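PDB 3TMA: tRNA (guanine(6)-N2)-methyltransferase from Thermus thermophilus, which uses S-adenosyl-L-methionine to methylate N2 of the guanosine at position 6 of tRNA(Phe). Local coordinates for residues V231-L236 against I256-D262; F211-G215 against R240-A244. All coordinates share one frame; numbering follows the deposited sequence.

Contact 1: residues V231-L236 against I256-D262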
loop_
_atom_site.group_PDB
_atom_site.type_symbol
_atom_site.label_atom_id
_atom_site.label_comp_id
_atom_site.label_asym_id
_atom_site.label_seq_id
_atom_site.Cartn_x
_atom_site.Cartn_y
_atom_site.Cartn_z
ATOM N N VAL A 231 -13.815 -1.825 17.519
ATOM C CA VAL A 231 -12.546 -1.133 17.181
ATOM C C VAL A 231 -12.355 0.016 18.166
ATOM O O VAL A 231 -13.275 0.815 18.364
ATOM C CB VAL A 231 -12.547 -0.542 15.762
ATOM C CG1 VAL A 231 -11.228 0.250 15.503
ATOM C CG2 VAL A 231 -12.680 -1.668 14.742
ATOM N N TYR A 232 -11.221 0.004 18.868
ATOM C CA TYR A 232 -10.871 1.017 19.869
ATOM C C TYR A 232 -9.672 1.780 19.285
ATOM O O TYR A 232 -8.834 1.180 18.606
ATOM C CB TYR A 232 -10.430 0.304 21.182
ATOM C CG TYR A 232 -11.547 -0.501 21.841
ATOM C CD1 TYR A 232 -12.390 0.087 22.784
ATOM C CD2 TYR A 232 -11.709 -1.870 21.571
ATOM C CE1 TYR A 232 -13.433 -0.662 23.391
ATOM C CE2 TYR A 232 -12.704 -2.621 22.201
ATOM C CZ TYR A 232 -13.575 -2.009 23.074
ATOM O OH TYR A 232 -14.569 -2.773 23.642
ATOM N N ALA A 233 -9.586 3.082 19.536
ATOM C CA ALA A 233 -8.538 3.866 18.930
ATOM C C ALA A 233 -8.237 5.003 19.864
ATOM O O ALA A 233 -9.158 5.650 20.368
ATOM C CB ALA A 233 -8.996 4.410 17.563
ATOM N N GLY A 234 -6.947 5.281 20.080
ATOM C CA GLY A 234 -6.593 6.255 21.088
ATOM C C GLY A 234 -5.551 7.228 20.605
ATOM O O GLY A 234 -4.692 6.884 19.768
ATOM N N ASP A 235 -5.580 8.435 21.160
ATOM C CA ASP A 235 -4.525 9.388 20.890
ATOM C C ASP A 235 -4.563 10.502 21.941
ATOM O O ASP A 235 -5.606 10.755 22.553
ATOM C CB ASP A 235 -4.738 9.987 19.496
ATOM C CG ASP A 235 -3.480 10.608 18.934
ATOM O OD1 ASP A 235 -3.260 11.836 19.169
ATOM O OD2 ASP A 235 -2.728 9.874 18.233
ATOM N N LEU A 236 -3.456 11.228 22.093
ATOM C CA LEU A 236 -3.450 12.370 23.017
ATOM C C LEU A 236 -3.938 13.674 22.387
ATOM O O LEU A 236 -4.381 14.574 23.091
ATOM C CB LEU A 236 -2.061 12.538 23.640
ATOM C CG LEU A 236 -1.821 11.578 24.816
ATOM C CD1 LEU A 236 -0.381 11.623 25.303
ATOM C CD2 LEU A 236 -2.766 11.894 25.961
ATOM N N ILE A 256 -16.572 3.002 15.586
ATOM C CA ILE A 256 -15.215 3.052 16.186
ATOM C C ILE A 256 -15.272 3.894 17.477
ATOM O O ILE A 256 -15.850 4.985 17.471
ATOM C CB ILE A 256 -14.218 3.711 15.241
ATOM C CG1 ILE A 256 -14.042 2.838 13.977
ATOM C CG2 ILE A 256 -12.863 3.905 15.955
ATOM C CD1 ILE A 256 -13.460 3.659 12.774
ATOM N N ARG A 257 -14.650 3.406 18.559
ATOM C CA ARG A 257 -14.614 4.151 19.812
ATOM C C ARG A 257 -13.306 4.887 19.838
ATOM O O ARG A 257 -12.253 4.271 20.133
ATOM C CB ARG A 257 -14.696 3.186 20.997
ATOM C CG ARG A 257 -14.570 3.853 22.412
ATOM C CD ARG A 257 -15.014 2.870 23.551
ATOM N NE ARG A 257 -14.638 3.328 24.897
ATOM C CZ ARG A 257 -15.371 4.197 25.601
ATOM N NH1 ARG A 257 -16.479 4.718 25.076
ATOM N NH2 ARG A 257 -14.982 4.579 26.809
ATOM N N PHE A 258 -13.343 6.180 19.503
ATOM C CA PHE A 258 -12.142 7.034 19.586
ATOM C C PHE A 258 -12.079 7.680 20.977
ATOM O O PHE A 258 -13.031 8.315 21.418
ATOM C CB PHE A 258 -12.149 8.172 18.553
ATOM C CG PHE A 258 -11.993 7.706 17.107
ATOM C CD1 PHE A 258 -10.742 7.420 16.591
ATOM C CD2 PHE A 258 -13.103 7.592 16.284
ATOM C CE1 PHE A 258 -10.574 7.006 15.255
ATOM C CE2 PHE A 258 -12.969 7.158 14.948
ATOM C CZ PHE A 258 -11.714 6.854 14.437
ATOM N N LEU A 259 -10.913 7.638 21.596
ATOM C CA LEU A 259 -10.793 8.087 22.976
ATOM C C LEU A 259 -9.481 8.836 23.158
ATOM O O LEU A 259 -8.456 8.462 22.578
ATOM C CB LEU A 259 -10.814 6.841 23.862
ATOM C CG LEU A 259 -11.515 6.713 25.202
ATOM C CD1 LEU A 259 -13.017 7.177 25.197
ATOM C CD2 LEU A 259 -11.352 5.258 25.682
ATOM N N ARG A 260 -9.501 9.918 23.936
ATOM C CA ARG A 260 -8.265 10.573 24.315
ATOM C C ARG A 260 -7.556 9.653 25.308
ATOM O O ARG A 260 -8.127 9.293 26.328
ATOM C CB ARG A 260 -8.539 11.950 24.936
ATOM C CG ARG A 260 -7.247 12.666 25.372
ATOM C CD ARG A 260 -7.520 13.805 26.396
ATOM N NE ARG A 260 -6.397 13.999 27.329
ATOM C CZ ARG A 260 -5.311 14.733 27.071
ATOM N NH1 ARG A 260 -4.352 14.841 27.981
ATOM N NH2 ARG A 260 -5.174 15.354 25.905
ATOM N N ALA A 261 -6.331 9.243 24.993
ATOM C CA ALA A 261 -5.708 8.123 25.699
ATOM C C ALA A 261 -4.187 8.198 25.572
ATOM O O ALA A 261 -3.650 8.424 24.475
ATOM C CB ALA A 261 -6.197 6.824 25.135
ATOM N N ASP A 262 -3.503 7.906 26.671
ATOM C CA ASP A 262 -2.047 7.897 26.685
ATOM C C ASP A 262 -1.613 6.457 26.445
ATOM O O ASP A 262 -1.946 5.579 27.234
ATOM C CB ASP A 262 -1.553 8.377 28.059
ATOM C CG ASP A 262 -0.053 8.683 28.073
ATOM O OD1 ASP A 262 0.721 8.049 27.319
ATOM O OD2 ASP A 262 0.353 9.573 28.846
#
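Val231 and Arg257 open a ladder of five backbone hydrogen bonds between two parallel strands, 231-235 and 257-260, whose axes come within 4.8 Å and run 24° apart. The bonds pass alternately from one strand to the other, from Arg257 N to Val231 O at the start to Ala261 N and Asp235 O at the end. In the last, Ala261 N approaches Asp235 O from above its carbonyl plane, 59° out of it, as the second strand gives way to loop.

The two sheet faces are furnished differently. On one, the methyl CB of Ala233 rests 3.6 Å from Phe258 CD1 and also touches CE1, while Ile256 CG2 lies over a face of the same ring, near its rim. Val231 and Ile256 run side by side in the same direction; Val231 CG1, anti to its own N (chi1 176°), meets Ile256 CG2 at 4.0 Å. On the other face, the extended chain of Arg257 brings CD to within 3.9 Å of Tyr232 CE1. The ring and guanidinium planes are almost perpendicular there, and Leu259 CD1 sits over one guanidinium face. Farther along, Gly234 CA meets Ala261 CB at 4.1 Å.

Past the strand ends, Leu236 reaches across: its CG lies 3.7 Å from Ala261 O, and CD1 meets the carboxylate carbon of Asp262, whose OD1 is held by Arg264 N. Asp262 probably helps bind S-adenosyl-L-methionine, as in related enzymes.

These are the strands of a right-handed beta-alpha-beta crossover through helix 238-250, with 257-260 at the sheet edge. That helix packs on Phe258, and helix 216-225 on Val231, Ala233 and Ile256; strand 207-209 bonds to the other side of 231-235.

Contact 2: residues F211-G215 against R240-A244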
loop_
_atom_site.group_PDB
_atom_site.type_symbol
_atom_site.label_atom_id
_atom_site.label_comp_id
_atom_site.label_asym_id
_atom_site.label_seq_id
_atom_site.Cartn_x
_atom_site.Cartn_y
_atom_site.Cartn_z
ATOM N N PHE A 211 -2.046 4.365 18.656
ATOM C CA PHE A 211 -1.505 5.684 18.263
ATOM C C PHE A 211 -2.280 6.144 17.045
ATOM O O PHE A 211 -1.779 6.079 15.914
ATOM C CB PHE A 211 -0.001 5.600 17.889
ATOM C CG PHE A 211 0.872 5.038 18.984
ATOM C CD1 PHE A 211 1.386 5.871 19.960
ATOM C CD2 PHE A 211 1.190 3.673 19.026
ATOM C CE1 PHE A 211 2.203 5.364 21.011
ATOM C CE2 PHE A 211 1.983 3.136 20.088
ATOM C CZ PHE A 211 2.512 4.011 21.059
ATOM N N THR A 212 -3.509 6.594 17.222
ATOM C CA THR A 212 -4.393 6.543 16.050
ATOM C C THR A 212 -4.165 7.745 15.128
ATOM O O THR A 212 -4.408 7.647 13.922
ATOM C CB THR A 212 -5.889 6.340 16.427
ATOM O OG1 THR A 212 -6.625 5.958 15.249
ATOM C CG2 THR A 212 -6.504 7.642 16.960
ATOM N N GLY A 213 -3.678 8.870 15.688
ATOM C CA GLY A 213 -3.560 10.118 14.915
ATOM C C GLY A 213 -4.912 10.523 14.319
ATOM O O GLY A 213 -5.936 10.561 15.023
ATOM N N SER A 214 -4.940 10.813 13.018
ATOM C CA SER A 214 -6.197 11.172 12.369
ATOM C C SER A 214 -7.025 9.961 11.893
ATOM O O SER A 214 -8.048 10.124 11.236
ATOM C CB SER A 214 -5.935 12.154 11.220
ATOM O OG SER A 214 -4.872 11.652 10.435
ATOM N N GLY A 215 -6.629 8.752 12.288
ATOM C CA GLY A 215 -7.560 7.643 12.347
ATOM C C GLY A 215 -7.312 6.553 11.305
ATOM O O GLY A 215 -8.068 5.602 11.258
ATOM N N ARG A 240 -6.742 15.936 16.347
ATOM C CA ARG A 240 -6.658 14.843 15.426
ATOM C C ARG A 240 -7.771 13.823 15.663
ATOM O O ARG A 240 -8.218 13.203 14.715
ATOM C CB ARG A 240 -5.285 14.207 15.444
ATOM C CG ARG A 240 -4.239 15.063 14.742
ATOM C CD ARG A 240 -2.976 14.260 14.480
ATOM N NE ARG A 240 -1.825 15.137 14.260
ATOM C CZ ARG A 240 -0.603 14.708 13.951
ATOM N NH1 ARG A 240 -0.372 13.406 13.806
ATOM N NH2 ARG A 240 0.381 15.582 13.767
ATOM N N LEU A 241 -8.207 13.646 16.912
ATOM C CA LEU A 241 -9.376 12.822 17.192
ATOM C C LEU A 241 -10.658 13.398 16.561
ATOM O O LEU A 241 -11.519 12.644 16.138
ATOM C CB LEU A 241 -9.602 12.648 18.695
ATOM C CG LEU A 241 -8.582 11.806 19.472
ATOM C CD1 LEU A 241 -9.013 11.683 20.901
ATOM C CD2 LEU A 241 -8.383 10.432 18.861
ATOM N N GLY A 242 -10.776 14.721 16.525
ATOM C CA GLY A 242 -11.904 15.393 15.877
ATOM C C GLY A 242 -11.966 15.037 14.399
ATOM O O GLY A 242 -13.022 14.685 13.898
ATOM N N LEU A 243 -10.814 15.069 13.730
ATOM C CA LEU A 243 -10.705 14.696 12.328
ATOM C C LEU A 243 -11.047 13.229 12.135
ATOM O O LEU A 243 -11.777 12.893 11.221
ATOM C CB LEU A 243 -9.287 14.953 11.778
ATOM C CG LEU A 243 -8.829 16.387 11.438
ATOM C CD1 LEU A 243 -7.631 16.362 10.447
ATOM C CD2 LEU A 243 -9.941 17.274 10.887
ATOM N N ALA A 244 -10.510 12.363 12.986
ATOM C CA ALA A 244 -10.770 10.937 12.868
ATOM C C ALA A 244 -12.268 10.637 12.953
ATOM O O ALA A 244 -12.789 9.802 12.197
ATOM C CB ALA A 244 -10.004 10.165 13.954
#
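Thr212 and Leu241 meet methyl to methyl, CG2 to CD2 at 3.9 Å, with their side chains crossing at about a right angle. The threonine rotamer divides its two branches between different tasks: OG1 lies anti to the backbone N (chi1 -165°) and bonds to Asp209 OD2, while CG2 falls between the backbone N and the carbonyl carbon and there meets the leucine. Leu241 starts away from the loop, but chi1 of -69° with chi2 near 180° (-177°) brings CD2 back to that methyl.

Arg240 applies the base of its side chain, CB standing 3.7 Å from Gly213 O, while the rest extends onward. Ala244 presses still closer, its CB 3.3 Å from Ser214 O; its CA also makes a C-H...O contact with that oxygen. No conventional hydrogen bond crosses between 211-215 and 240-244, and Ser214 OG turns instead to Ala181 O. Gly215, which has no side chain, lets its CA come to 3.9 Å from Ala244 CB.

Thr212 to Gly215 form a type II' turn closed by Gly215 N and Thr212 O, and Gly215 is the N-cap of helix 216-225. This glycine-containing loop after the first strand is characteristic of Rossmann-fold methyltransferases, where it binds S-adenosyl-L-methionine, and Ser214 and Gly215 probably do so here.

Overall arrangement
Contacts 1 and 2 show how one crossover unit packs against the loop that probably binds the cofactor, their centres being 8 Å apart and their segments alternating along the chain. Strand 231-235 grips the loop directly: Gly234 O lies 2.8 Å from Thr212 N and Asp235 OD2 2.9 Å from Gly213 N, both probable hydrogen bonds. Phe258 joins the two packing surfaces, its CE1 meeting Ala244 CB at 3.5 Å. The probable S-adenosyl-L-methionine site draws on both contacts, with Ser214 and Gly215 in contact 2 and Asp262 in contact 1. Asn279, probably also part of it, has its side chain about 9 Å from that of Asp235.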